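Local structure of putative ATPase, AAA family (Prochlorococcus marinus subsp. pastoris str. CCMP1986, 3CTD) at residues Ile39-Ile43 / Phe70-Leu75; Cys80-Ala86 / Ser123-Thr129; Asn89-Val94 / Gln115-Leu120; Pro148-Lys152 / Gln170-Leu174. The protein probably acts, as a RarA/MGS1/WRNIP1-type protein whose C-terminal part is this chain, as a DNA-dependent ATPase in the response to stalled DNA replication. The protein carries 1 engineered substitution. All blocks are in the same frame, centred on the assembly; numbering follows the deposited sequence.

Interaction 1 (Ile39-Ile43 / Phe70-Leu75); sequences ISAFI and FIFRRL
I39 is the bump that helix 36-47 sends toward helix 68-83, and F70 and R74 shape the hollow that takes it. CD1 of I39 lies 3.6 Å from CE2 of F70, the two side chains meeting from opposite directions. With CG1 anti to the backbone N (chi1 -162°), this branch is carried out to the phenyl ring. The other branch serves R74: CG2 of I39 lies 3.7 Å from NH1 of R74. The arginine chain bends at chi2 and lays one face of its guanidinium over CZ of F70. An alanine at I39 would remove both branches, and the F70 ring and R74 guanidinium would probably be freer to turn. The two short helix segments cross at -37° with axes 11.1 Å apart. They join the AAA lid-type region to the MgsA-type C-terminal region in a helix bundle. A second bump is the F42 ring, which crosses I71 and L75 at about right angles. CZ of F42 sits 3.7 Å from CD2 of L75, while its CE2 is 4.0 Å from CG2 of I71. L58 and M61 of helix 51-63 also pack on F42. At the far end, CD1 of I43 rests on CB of R74 at 4.0 Å.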
loop_
_atom_site.group_PDB
_atom_site.type_symbol
_atom_site.label_atom_id
_atom_site.label_comp_id
_atom_site.label_asym_id
_atom_site.label_seq_id
_atom_site.Cartn_x
_atom_site.Cartn_y
_atom_site.Cartn_z
ATOM N N ILE B 39 -0.644 24.816 13.633
ATOM C CA ILE B 39 -0.128 23.496 13.249
ATOM C C ILE B 39 0.190 22.644 14.486
ATOM O O ILE B 39 -0.063 21.430 14.498
ATOM C CB ILE B 39 1.074 23.566 12.266
ATOM C CG1 ILE B 39 1.281 22.212 11.552
ATOM C CG2 ILE B 39 2.354 23.981 12.977
ATOM C CD1 ILE B 39 0.779 22.138 10.125
ATOM N N SER B 40 0.682 23.278 15.541
ATOM C CA SER B 40 0.907 22.577 16.805
ATOM C C SER B 40 -0.399 22.012 17.397
ATOM O O SER B 40 -0.497 20.829 17.773
ATOM C CB SER B 40 1.646 23.499 17.791
ATOM O OG SER B 40 1.488 23.064 19.126
ATOM N N ALA B 41 -1.431 22.827 17.450
ATOM C CA ALA B 41 -2.720 22.332 17.965
ATOM C C ALA B 41 -3.337 21.151 17.123
ATOM O O ALA B 41 -3.991 20.214 17.653
ATOM C CB ALA B 41 -3.697 23.507 18.106
ATOM N N PHE B 42 -3.109 21.220 15.819
ATOM C CA PHE B 42 -3.468 20.178 14.841
ATOM C C PHE B 42 -2.785 18.834 15.155
ATOM O O PHE B 42 -3.429 17.821 15.362
ATOM C CB PHE B 42 -3.048 20.690 13.438
ATOM C CG PHE B 42 -3.295 19.722 12.312
ATOM C CD1 PHE B 42 -4.606 19.288 12.013
ATOM C CD2 PHE B 42 -2.217 19.281 11.508
ATOM C CE1 PHE B 42 -4.841 18.402 10.938
ATOM C CE2 PHE B 42 -2.438 18.396 10.453
ATOM C CZ PHE B 42 -3.771 17.947 10.162
ATOM N N ILE B 43 -1.469 18.838 15.241
ATOM C CA ILE B 43 -0.738 17.649 15.600
ATOM C C ILE B 43 -1.104 17.182 17.012
ATOM O O ILE B 43 -1.218 15.980 17.268
ATOM C CB ILE B 43 0.777 17.923 15.476
ATOM C CG1 ILE B 43 1.107 18.301 14.019
ATOM C CG2 ILE B 43 1.588 16.726 15.945
ATOM C CD1 ILE B 43 0.609 17.134 13.017
ATOM N N PHE B 70 3.161 21.717 3.289
ATOM C CA PHE B 70 3.559 21.820 4.678
ATOM C C PHE B 70 2.661 20.946 5.589
ATOM O O PHE B 70 3.150 20.176 6.410
ATOM C CB PHE B 70 3.606 23.273 5.122
ATOM C CG PHE B 70 3.940 23.452 6.546
ATOM C CD1 PHE B 70 5.145 22.994 7.054
ATOM C CD2 PHE B 70 3.053 24.083 7.400
ATOM C CE1 PHE B 70 5.473 23.171 8.403
ATOM C CE2 PHE B 70 3.363 24.252 8.749
ATOM C CZ PHE B 70 4.593 23.801 9.257
ATOM N N ILE B 71 1.360 20.994 5.405
ATOM C CA ILE B 71 0.476 20.168 6.255
ATOM C C ILE B 71 0.776 18.671 6.060
ATOM O O ILE B 71 0.868 17.913 7.020
ATOM C CB ILE B 71 -1.015 20.434 5.932
ATOM C CG1 ILE B 71 -1.362 21.917 6.169
ATOM C CG2 ILE B 71 -1.915 19.448 6.655
ATOM C CD1 ILE B 71 -2.632 22.357 5.407
ATOM N N PHE B 72 0.938 18.255 4.816
ATOM C CA PHE B 72 1.306 16.851 4.508
ATOM C C PHE B 72 2.657 16.412 5.072
ATOM O O PHE B 72 2.822 15.241 5.391
ATOM C CB PHE B 72 1.274 16.553 3.009
ATOM C CG PHE B 72 -0.060 16.140 2.529
ATOM C CD1 PHE B 72 -0.688 15.018 3.074
ATOM C CD2 PHE B 72 -0.712 16.867 1.561
ATOM C CE1 PHE B 72 -1.941 14.627 2.642
ATOM C CE2 PHE B 72 -1.949 16.466 1.133
ATOM C CZ PHE B 72 -2.578 15.354 1.678
ATOM N N ARG B 73 3.602 17.342 5.204
ATOM C CA ARG B 73 4.898 17.015 5.829
ATOM C C ARG B 73 4.697 16.590 7.266
ATOM O O ARG B 73 5.188 15.540 7.678
ATOM C CB ARG B 73 5.868 18.203 5.778
ATOM C CG ARG B 73 6.902 18.132 4.671
ATOM C CD ARG B 73 7.802 19.397 4.607
ATOM N NE ARG B 73 7.479 19.958 3.310
ATOM C CZ ARG B 73 7.127 21.206 3.071
ATOM N NH1 ARG B 73 7.138 22.116 4.063
ATOM N NH2 ARG B 73 6.799 21.521 1.818
ATOM N N ARG B 74 3.956 17.406 8.006
ATOM C CA ARG B 74 3.653 17.128 9.388
ATOM C C ARG B 74 2.790 15.914 9.572
ATOM O O ARG B 74 2.955 15.207 10.542
ATOM C CB ARG B 74 3.018 18.340 10.073
ATOM C CG ARG B 74 3.998 19.478 10.292
ATOM C CD ARG B 74 5.179 19.184 11.284
ATOM N NE ARG B 74 6.165 20.278 11.193
ATOM C CZ ARG B 74 6.149 21.421 11.919
ATOM N NH1 ARG B 74 5.204 21.633 12.850
ATOM N NH2 ARG B 74 7.086 22.362 11.716
ATOM N N LEU B 75 1.878 15.655 8.645
ATOM C CA LEU B 75 1.120 14.426 8.687
ATOM C C LEU B 75 2.028 13.194 8.407
ATOM O O LEU B 75 1.863 12.142 9.045
ATOM C CB LEU B 75 -0.034 14.473 7.694
ATOM C CG LEU B 75 -1.234 15.395 7.950
ATOM C CD1 LEU B 75 -2.126 15.335 6.719
ATOM C CD2 LEU B 75 -1.996 14.860 9.130
#

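Interaction 2 (Cys80-Ala86 / Ser123-Thr129); sequences CEDIGLA and SPKSNST
S126 N donates to D82 O at 3.0 Å and ties the loop after helix 110-121 to the C-terminal end of helix 68-83. G84 takes the chain out of the helix with a positive phi of 62°; a side chain there would clash with C80 O. The loop carries an ST turn, in which S126 OG accepts from S128 N. E192 also bonds S126 OG.

Packing is tight around A86 and I83. CB of A86 lies 3.4 Å from P124 O. CG1 of I83 meets CB of S123 at 3.7 Å, and CD1 of I83 lies 3.6 Å from CD of K125. The lysine chain bends at chi2 and chi4, and NZ of K125 reaches S123 O at 2.6 Å in the carbonyl plane. L120 O, A121 O and S49 OG also bond this NZ. A leucine in place of K125 would bring no ammonium, and the carbonyl oxygens of S123, L120 and A121 would probably be left without this donor. P124, on the tight side, is exposed.

The other end, though mostly buried, packs less directly, through two waters. One water lies among C80 O, S126 O and T129 N. A second accepts from L85 N at 2.8 Å and donates to S128 OG, which E192 and W184 also bond. Beside them, T129 OG1 donates to C80 O at 2.8 Å, approaching from 40° above the carbonyl plane.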
loop_
_atom_site.group_PDB
_atom_site.type_symbol
_atom_site.label_atom_id
_atom_site.label_comp_id
_atom_site.label_asym_id
_atom_site.label_seq_id
_atom_site.Cartn_x
_atom_site.Cartn_y
_atom_site.Cartn_z
ATOM N N CYS B 80 4.796 8.513 11.579
ATOM C CA CYS B 80 5.884 7.669 12.082
ATOM C C CYS B 80 6.243 7.996 13.530
ATOM O O CYS B 80 6.605 7.107 14.317
ATOM C CB CYS B 80 7.132 7.745 11.172
ATOM S SG CYS B 80 6.744 7.060 9.519
ATOM N N GLU B 81 6.129 9.267 13.884
ATOM C CA GLU B 81 6.469 9.672 15.219
ATOM C C GLU B 81 5.393 9.334 16.255
ATOM O O GLU B 81 5.729 8.924 17.359
ATOM C CB GLU B 81 6.769 11.148 15.256
ATOM C CG GLU B 81 6.778 11.659 16.650
ATOM C CD GLU B 81 7.318 13.073 16.783
ATOM O OE1 GLU B 81 8.166 13.259 17.673
ATOM O OE2 GLU B 81 6.916 13.988 16.032
ATOM N N ASP B 82 4.106 9.488 15.900
ATOM C CA ASP B 82 3.006 9.391 16.871
ATOM C C ASP B 82 2.156 8.160 16.650
ATOM O O ASP B 82 1.554 7.689 17.575
ATOM C CB ASP B 82 2.092 10.608 16.808
ATOM C CG ASP B 82 2.771 11.888 17.245
ATOM O OD1 ASP B 82 3.250 11.958 18.404
ATOM O OD2 ASP B 82 2.803 12.845 16.426
ATOM N N ILE B 83 2.057 7.645 15.430
ATOM C CA ILE B 83 1.339 6.379 15.221
ATOM C C ILE B 83 2.380 5.249 15.094
ATOM O O ILE B 83 2.403 4.284 15.882
ATOM C CB ILE B 83 0.417 6.425 13.941
ATOM C CG1 ILE B 83 -0.873 7.212 14.172
ATOM C CG2 ILE B 83 0.093 5.023 13.403
ATOM C CD1 ILE B 83 -0.656 8.555 14.617
ATOM N N GLY B 84 3.254 5.369 14.109
ATOM C CA GLY B 84 4.449 4.511 14.026
ATOM C C GLY B 84 4.095 3.055 13.887
ATOM O O GLY B 84 3.129 2.704 13.185
ATOM N N LEU B 85 4.843 2.188 14.578
ATOM C CA LEU B 85 4.554 0.756 14.508
ATOM C C LEU B 85 3.264 0.323 15.253
ATOM O O LEU B 85 3.009 -0.877 15.448
ATOM C CB LEU B 85 5.766 -0.043 14.994
ATOM C CG LEU B 85 7.060 0.429 14.350
ATOM C CD1 LEU B 85 8.163 -0.242 15.062
ATOM C CD2 LEU B 85 7.073 0.023 12.902
ATOM N N ALA B 86 2.456 1.275 15.689
ATOM C CA ALA B 86 1.121 0.883 16.179
ATOM C C ALA B 86 0.322 0.472 14.934
ATOM O O ALA B 86 -0.542 -0.411 14.988
ATOM C CB ALA B 86 0.444 2.028 16.938
ATOM N N SER B 123 -6.185 6.444 14.746
ATOM C CA SER B 123 -5.348 5.237 14.791
ATOM C C SER B 123 -4.867 5.013 16.195
ATOM O O SER B 123 -4.726 6.006 16.952
ATOM C CB SER B 123 -4.127 5.379 13.887
ATOM O OG SER B 123 -4.529 5.514 12.546
ATOM N N PRO B 124 -4.560 3.730 16.558
ATOM C CA PRO B 124 -3.834 3.541 17.837
ATOM C C PRO B 124 -2.512 4.303 17.775
ATOM O O PRO B 124 -1.955 4.442 16.715
ATOM C CB PRO B 124 -3.596 1.999 17.935
ATOM C CG PRO B 124 -3.763 1.457 16.556
ATOM C CD PRO B 124 -4.786 2.443 15.863
ATOM N N LYS B 125 -2.016 4.777 18.909
ATOM C CA LYS B 125 -0.795 5.565 18.962
ATOM C C LYS B 125 0.408 4.807 19.551
ATOM O O LYS B 125 0.230 3.923 20.407
ATOM C CB LYS B 125 -1.080 6.839 19.768
ATOM C CG LYS B 125 -2.363 7.587 19.311
ATOM C CD LYS B 125 -2.211 8.284 17.898
ATOM C CE LYS B 125 -3.369 9.251 17.591
ATOM N NZ LYS B 125 -4.705 8.543 17.380
ATOM N N SER B 126 1.625 5.135 19.090
ATOM C CA SER B 126 2.861 4.676 19.726
ATOM C C SER B 126 3.974 5.563 19.354
ATOM O O SER B 126 4.122 5.882 18.162
ATOM C CB SER B 126 3.234 3.296 19.219
ATOM O OG SER B 126 4.576 2.977 19.524
ATOM N N ASN B 127 4.789 5.950 20.337
ATOM C CA ASN B 127 6.000 6.740 20.033
ATOM C C ASN B 127 7.297 5.880 19.967
ATOM O O ASN B 127 8.424 6.424 20.106
ATOM C CB ASN B 127 6.199 7.886 21.045
ATOM C CG ASN B 127 6.519 7.384 22.460
ATOM O OD1 ASN B 127 6.454 6.192 22.745
ATOM N ND2 ASN B 127 6.858 8.293 23.340
ATOM N N SER B 128 7.157 4.559 19.774
ATOM C CA SER B 128 8.327 3.683 19.883
ATOM C C SER B 128 9.455 3.950 18.853
ATOM O O SER B 128 10.585 3.537 19.080
ATOM C CB SER B 128 7.949 2.199 19.965
ATOM O OG SER B 128 7.736 1.614 18.684
ATOM N N THR B 129 9.181 4.674 17.764
ATOM C CA THR B 129 10.244 5.031 16.841
ATOM C C THR B 129 11.168 6.084 17.397
ATOM O O THR B 129 12.203 6.337 16.776
ATOM C CB THR B 129 9.726 5.574 15.514
ATOM O OG1 THR B 129 8.967 6.764 15.765
ATOM C CG2 THR B 129 8.871 4.492 14.755
HETATM O O HOH W 1 6.331 5.844 16.677
HETATM O O HOH W 2 6.188 3.185 16.761
#

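Interaction 3 (Asn89-Val94 / Gln115-Leu120); sequences NAIVVV and QASLYL
A90 pairs with L120 and V94 with A116 where helix 90-104 and helix 110-121 run side by side. The CA atoms of A90 and L120 are 7.1 Å apart, and those of V94 and A116 are 5.1 Å apart. The two short segments are close to antiparallel, at 162°, and their axes come within 9.9 Å. The helices follow each other in the chain with a short connection, so they form an antiparallel helical hairpin. No hydrogen bond crosses between the segments; the contact is made by apolar side chains.

Y119 covers the most ground. Its CG is anti to the backbone N (chi1 180°), and this sends the ring across toward the other helix. V93 sits over one face of that ring in a CH-pi contact. CG1 of V93 is 4.1 Å from the ring centroid of Y119 and 16° off the normal, displaced toward the rim. A90 meets the same ring obliquely, its CB 3.6 Å from CE2 of Y119. The A90 methyl also touches L120, with CB of A90 3.8 Å from CD2 of L120. Beside it, CG2 of V94 lies 4.0 Å from CD1 of L120, and the two side chains cross at about a right angle.

The pair is also part of the assembly. The Y119 ring stacks with W191 of a second subunit, and V93 packs on P88 of that subunit. D87 of the same chain makes a weak hydrogen bond with the Y119 hydroxyl. Near it lies the N89 amide, with ND2 of N89 3.9 Å from OH of Y119.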
loop_
_atom_site.group_PDB
_atom_site.type_symbol
_atom_site.label_atom_id
_atom_site.label_comp_id
_atom_site.label_asym_id
_atom_site.label_seq_id
_atom_site.Cartn_x
_atom_site.Cartn_y
_atom_site.Cartn_z
ATOM N N ASN B 89 1.065 0.846 8.446
ATOM C CA ASN B 89 0.403 1.176 7.185
ATOM C C ASN B 89 0.027 2.676 7.111
ATOM O O ASN B 89 -0.175 3.259 6.026
ATOM C CB ASN B 89 -0.828 0.261 7.001
ATOM C CG ASN B 89 -1.438 0.364 5.601
ATOM O OD1 ASN B 89 -0.787 0.071 4.598
ATOM N ND2 ASN B 89 -2.707 0.771 5.535
ATOM N N ALA B 90 -0.048 3.318 8.276
ATOM C CA ALA B 90 -0.432 4.722 8.348
ATOM C C ALA B 90 0.422 5.573 7.420
ATOM O O ALA B 90 -0.105 6.473 6.764
ATOM C CB ALA B 90 -0.356 5.252 9.829
ATOM N N ILE B 91 1.735 5.314 7.382
ATOM C CA ILE B 91 2.603 6.095 6.502
ATOM C C ILE B 91 2.250 5.826 5.040
ATOM O O ILE B 91 2.321 6.725 4.242
ATOM C CB ILE B 91 4.137 5.929 6.791
ATOM C CG1 ILE B 91 4.963 6.920 5.992
ATOM C CG2 ILE B 91 4.640 4.535 6.462
ATOM C CD1 ILE B 91 5.014 8.255 6.629
ATOM N N VAL B 92 1.833 4.607 4.704
ATOM C CA VAL B 92 1.448 4.321 3.327
ATOM C C VAL B 92 0.180 5.085 2.962
ATOM O O VAL B 92 0.089 5.629 1.885
ATOM C CB VAL B 92 1.210 2.799 3.105
ATOM C CG1 VAL B 92 0.723 2.507 1.650
ATOM C CG2 VAL B 92 2.461 1.960 3.503
ATOM N N VAL B 93 -0.800 5.135 3.864
ATOM C CA VAL B 93 -2.080 5.761 3.551
ATOM C C VAL B 93 -1.889 7.279 3.377
ATOM O O VAL B 93 -2.389 7.888 2.417
ATOM C CB VAL B 93 -3.148 5.457 4.665
ATOM C CG1 VAL B 93 -4.406 6.373 4.551
ATOM C CG2 VAL B 93 -3.537 3.963 4.673
ATOM N N VAL B 94 -1.201 7.896 4.321
ATOM C CA VAL B 94 -0.980 9.329 4.274
ATOM C C VAL B 94 -0.153 9.721 3.053
ATOM O O VAL B 94 -0.411 10.747 2.453
ATOM C CB VAL B 94 -0.200 9.810 5.506
ATOM C CG1 VAL B 94 0.231 11.216 5.283
ATOM C CG2 VAL B 94 -1.053 9.668 6.753
ATOM N N GLN B 115 -9.061 12.975 4.890
ATOM C CA GLN B 115 -8.817 11.522 5.112
ATOM C C GLN B 115 -7.533 11.229 5.910
ATOM O O GLN B 115 -7.527 10.440 6.874
ATOM C CB GLN B 115 -8.729 10.761 3.798
ATOM C CG GLN B 115 -8.259 9.335 3.962
ATOM C CD GLN B 115 -8.898 8.371 2.958
ATOM O OE1 GLN B 115 -9.822 8.746 2.258
ATOM N NE2 GLN B 115 -8.379 7.141 2.860
ATOM N N ALA B 116 -6.426 11.824 5.454
ATOM C CA ALA B 116 -5.147 11.619 6.088
ATOM C C ALA B 116 -5.189 12.055 7.568
ATOM O O ALA B 116 -4.740 11.330 8.476
ATOM C CB ALA B 116 -4.071 12.370 5.325
ATOM N N SER B 117 -5.724 13.243 7.803
ATOM C CA SER B 117 -5.833 13.773 9.150
ATOM C C SER B 117 -6.696 12.891 10.036
ATOM O O SER B 117 -6.249 12.457 11.114
ATOM C CB SER B 117 -6.342 15.217 9.103
ATOM O OG SER B 117 -5.446 15.938 8.242
ATOM N N LEU B 118 -7.922 12.636 9.606
ATOM C CA LEU B 118 -8.851 11.787 10.384
ATOM C C LEU B 118 -8.278 10.427 10.677
ATOM O O LEU B 118 -8.444 9.882 11.760
ATOM C CB LEU B 118 -10.183 11.635 9.640
ATOM C CG LEU B 118 -11.049 12.905 9.693
ATOM C CD1 LEU B 118 -12.142 12.793 8.644
ATOM C CD2 LEU B 118 -11.622 13.172 11.124
ATOM N N TYR B 119 -7.565 9.882 9.701
ATOM C CA TYR B 119 -7.010 8.533 9.813
ATOM C C TYR B 119 -5.992 8.417 10.964
ATOM O O TYR B 119 -6.003 7.448 11.720
ATOM C CB TYR B 119 -6.342 8.176 8.497
ATOM C CG TYR B 119 -5.740 6.814 8.502
ATOM C CD1 TYR B 119 -6.375 5.741 7.923
ATOM C CD2 TYR B 119 -4.515 6.590 9.080
ATOM C CE1 TYR B 119 -5.781 4.446 7.919
ATOM C CE2 TYR B 119 -3.914 5.296 9.090
ATOM C CZ TYR B 119 -4.546 4.239 8.505
ATOM O OH TYR B 119 -3.930 2.984 8.519
ATOM N N LEU B 120 -5.077 9.390 11.049
ATOM C CA LEU B 120 -4.112 9.452 12.141
ATOM C C LEU B 120 -4.811 9.722 13.473
ATOM O O LEU B 120 -4.498 9.070 14.453
ATOM C CB LEU B 120 -3.038 10.498 11.861
ATOM C CG LEU B 120 -2.188 10.191 10.632
ATOM C CD1 LEU B 120 -1.057 11.212 10.453
ATOM C CD2 LEU B 120 -1.644 8.761 10.737
#

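Interaction 4 (Pro148-Lys152 / Gln170-Leu174); sequences PNHLK and QQEYL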
loop_
_atom_site.group_PDB
_atom_site.type_symbol
_atom_site.label_atom_id
_atom_site.label_comp_id
_atom_site.label_asym_id
_atom_site.label_seq_id
_atom_site.Cartn_x
_atom_site.Cartn_y
_atom_site.Cartn_z
ATOM N N PRO B 148 32.040 -5.350 15.309
ATOM C CA PRO B 148 32.599 -6.682 15.574
ATOM C C PRO B 148 33.008 -7.381 14.271
ATOM O O PRO B 148 32.312 -7.240 13.258
ATOM C CB PRO B 148 31.450 -7.425 16.263
ATOM C CG PRO B 148 30.609 -6.310 16.912
ATOM C CD PRO B 148 30.813 -5.061 16.082
ATOM N N ASN B 149 34.128 -8.094 14.300
ATOM C CA ASN B 149 34.609 -8.837 13.151
ATOM C C ASN B 149 33.569 -9.669 12.399
ATOM O O ASN B 149 33.539 -9.661 11.162
ATOM C CB ASN B 149 35.877 -9.645 13.489
ATOM C CG ASN B 149 37.031 -8.735 14.007
ATOM O OD1 ASN B 149 37.133 -7.535 13.647
ATOM N ND2 ASN B 149 37.885 -9.301 14.857
ATOM N N HIS B 150 32.724 -10.405 13.119
ATOM C CA HIS B 150 31.828 -11.325 12.423
ATOM C C HIS B 150 30.661 -10.581 11.751
ATOM O O HIS B 150 29.846 -11.193 11.093
ATOM C CB HIS B 150 31.303 -12.393 13.375
ATOM C CG HIS B 150 30.408 -11.853 14.434
ATOM N ND1 HIS B 150 30.892 -11.198 15.540
ATOM C CD2 HIS B 150 29.063 -11.857 14.558
ATOM C CE1 HIS B 150 29.887 -10.806 16.299
ATOM N NE2 HIS B 150 28.762 -11.191 15.724
ATOM N N LEU B 151 30.602 -9.261 11.949
ATOM C CA LEU B 151 29.524 -8.420 11.461
ATOM C C LEU B 151 30.011 -7.495 10.371
ATOM O O LEU B 151 29.219 -6.749 9.821
ATOM C CB LEU B 151 28.901 -7.575 12.570
ATOM C CG LEU B 151 28.231 -8.346 13.709
ATOM C CD1 LEU B 151 27.603 -7.389 14.737
ATOM C CD2 LEU B 151 27.246 -9.343 13.169
ATOM N N LYS B 152 31.310 -7.536 10.078
ATOM C CA LYS B 152 31.868 -6.753 8.981
ATOM C C LYS B 152 31.410 -7.239 7.613
ATOM O O LYS B 152 30.971 -8.387 7.427
ATOM C CB LYS B 152 33.403 -6.779 9.011
ATOM C CG LYS B 152 34.022 -5.904 10.095
ATOM C CD LYS B 152 35.535 -5.824 9.944
ATOM C CE LYS B 152 36.168 -5.550 11.293
ATOM N NZ LYS B 152 37.365 -4.677 11.118
ATOM N N GLN B 170 21.667 -17.928 17.772
ATOM C CA GLN B 170 22.236 -17.034 18.780
ATOM C C GLN B 170 23.565 -16.381 18.276
ATOM O O GLN B 170 24.606 -17.040 18.182
ATOM C CB GLN B 170 22.362 -17.775 20.122
ATOM C CG GLN B 170 23.110 -17.015 21.200
ATOM C CD GLN B 170 23.048 -17.722 22.547
ATOM O OE1 GLN B 170 22.841 -18.937 22.605
ATOM N NE2 GLN B 170 23.217 -16.964 23.628
ATOM N N GLN B 171 23.509 -15.104 17.882
ATOM C CA GLN B 171 24.690 -14.426 17.366
ATOM C C GLN B 171 24.690 -12.990 17.869
ATOM O O GLN B 171 23.649 -12.369 17.965
ATOM C CB GLN B 171 24.722 -14.494 15.809
ATOM C CG GLN B 171 25.926 -13.834 15.108
ATOM C CD GLN B 171 25.992 -14.189 13.630
ATOM O OE1 GLN B 171 27.006 -14.671 13.159
ATOM N NE2 GLN B 171 24.904 -13.952 12.885
ATOM N N GLU B 172 25.857 -12.456 18.173
ATOM C CA GLU B 172 25.949 -11.102 18.726
ATOM C C GLU B 172 25.765 -10.095 17.612
ATOM O O GLU B 172 26.449 -10.195 16.578
ATOM C CB GLU B 172 27.342 -10.865 19.345
ATOM C CG GLU B 172 27.793 -11.895 20.405
ATOM C CD GLU B 172 29.287 -11.742 20.819
ATOM O OE1 GLU B 172 29.843 -10.636 20.638
ATOM O OE2 GLU B 172 29.904 -12.727 21.319
ATOM N N TYR B 173 24.905 -9.102 17.846
ATOM C CA TYR B 173 24.636 -8.030 16.893
ATOM C C TYR B 173 25.057 -6.681 17.427
ATOM O O TYR B 173 25.300 -5.714 16.675
ATOM C CB TYR B 173 23.161 -8.054 16.445
ATOM C CG TYR B 173 22.851 -9.320 15.628
ATOM C CD1 TYR B 173 23.548 -9.591 14.448
ATOM C CD2 TYR B 173 21.891 -10.236 16.034
ATOM C CE1 TYR B 173 23.305 -10.745 13.703
ATOM C CE2 TYR B 173 21.627 -11.383 15.305
ATOM C CZ TYR B 173 22.354 -11.640 14.142
ATOM O OH TYR B 173 22.159 -12.800 13.404
ATOM N N LEU B 174 25.179 -6.608 18.742
ATOM C CA LEU B 174 25.650 -5.380 19.399
ATOM C C LEU B 174 27.085 -5.643 19.794
ATOM O O LEU B 174 27.480 -6.789 19.956
ATOM C CB LEU B 174 24.825 -5.091 20.661
ATOM C CG LEU B 174 23.492 -4.384 20.447
ATOM C CD1 LEU B 174 22.462 -4.791 21.536
ATOM C CD2 LEU B 174 23.694 -2.913 20.417
#
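H150 NE2 donates to E172 O at 2.7 Å, and the bond is fairly straight, with an angle of 160° at the hydrogen. The acceptor lies near the imidazole plane, so the ring meets the carbonyl with its edge. H150 has CG between its backbone N and carbonyl carbon (chi1 67°), which turns the ring toward segment 170-174. CG of L151 lies 3.5 Å above one face of this ring, toward its rim.

Q171 slides past the ring in the opposite direction. CG of Q171 is 3.7 Å from CD2 of H150, and the amide and imidazole planes are 28° apart. The amide itself is held elsewhere: NE2 of Q171 donates to OH of Y173 at 3.0 Å and also bonds L159 O. These bonds probably fix the rotation of the amide.

L151 fills in beside them. Its CD1 lies 3.4 Å from Y173 O, and its CD2 is 3.9 Å from CD1 of Y173. The E172 carboxylate is not in contact with the imidazole, OE1 of E172 being 5.1 Å from NE2 of H150, but its charge might favour a protonated ring.

W57 of a third subunit bonds Y173 O and packs on P148. The arrangement is a loop-to-loop contact. A short 3-10 turn at 149-151 is joined through a side chain to the backbone of an irregular segment, in the region between helices 131-139 and 191-197.

How the interactions relate
From the N terminus, interaction 1 closes first. It joins helix 36-47 to helix 68-83 and encloses helix 51-63. Helix 68-83 then runs on into interaction 2, which closes a longer loop at 123-129. Interaction 3 is nested inside that loop and pairs helix 90-104 with helix 110-121. These three contacts touch one another and build one helical body. F42 and L75 of interaction 1 meet S117 of interaction 3, and I83 of interaction 2 meets A90 and L120. Interaction 4 closes later, between loops in the region before helix 191-197. It stands apart, with its nearest atoms about 15 Å from interaction 2 and about 29 Å from interaction 1.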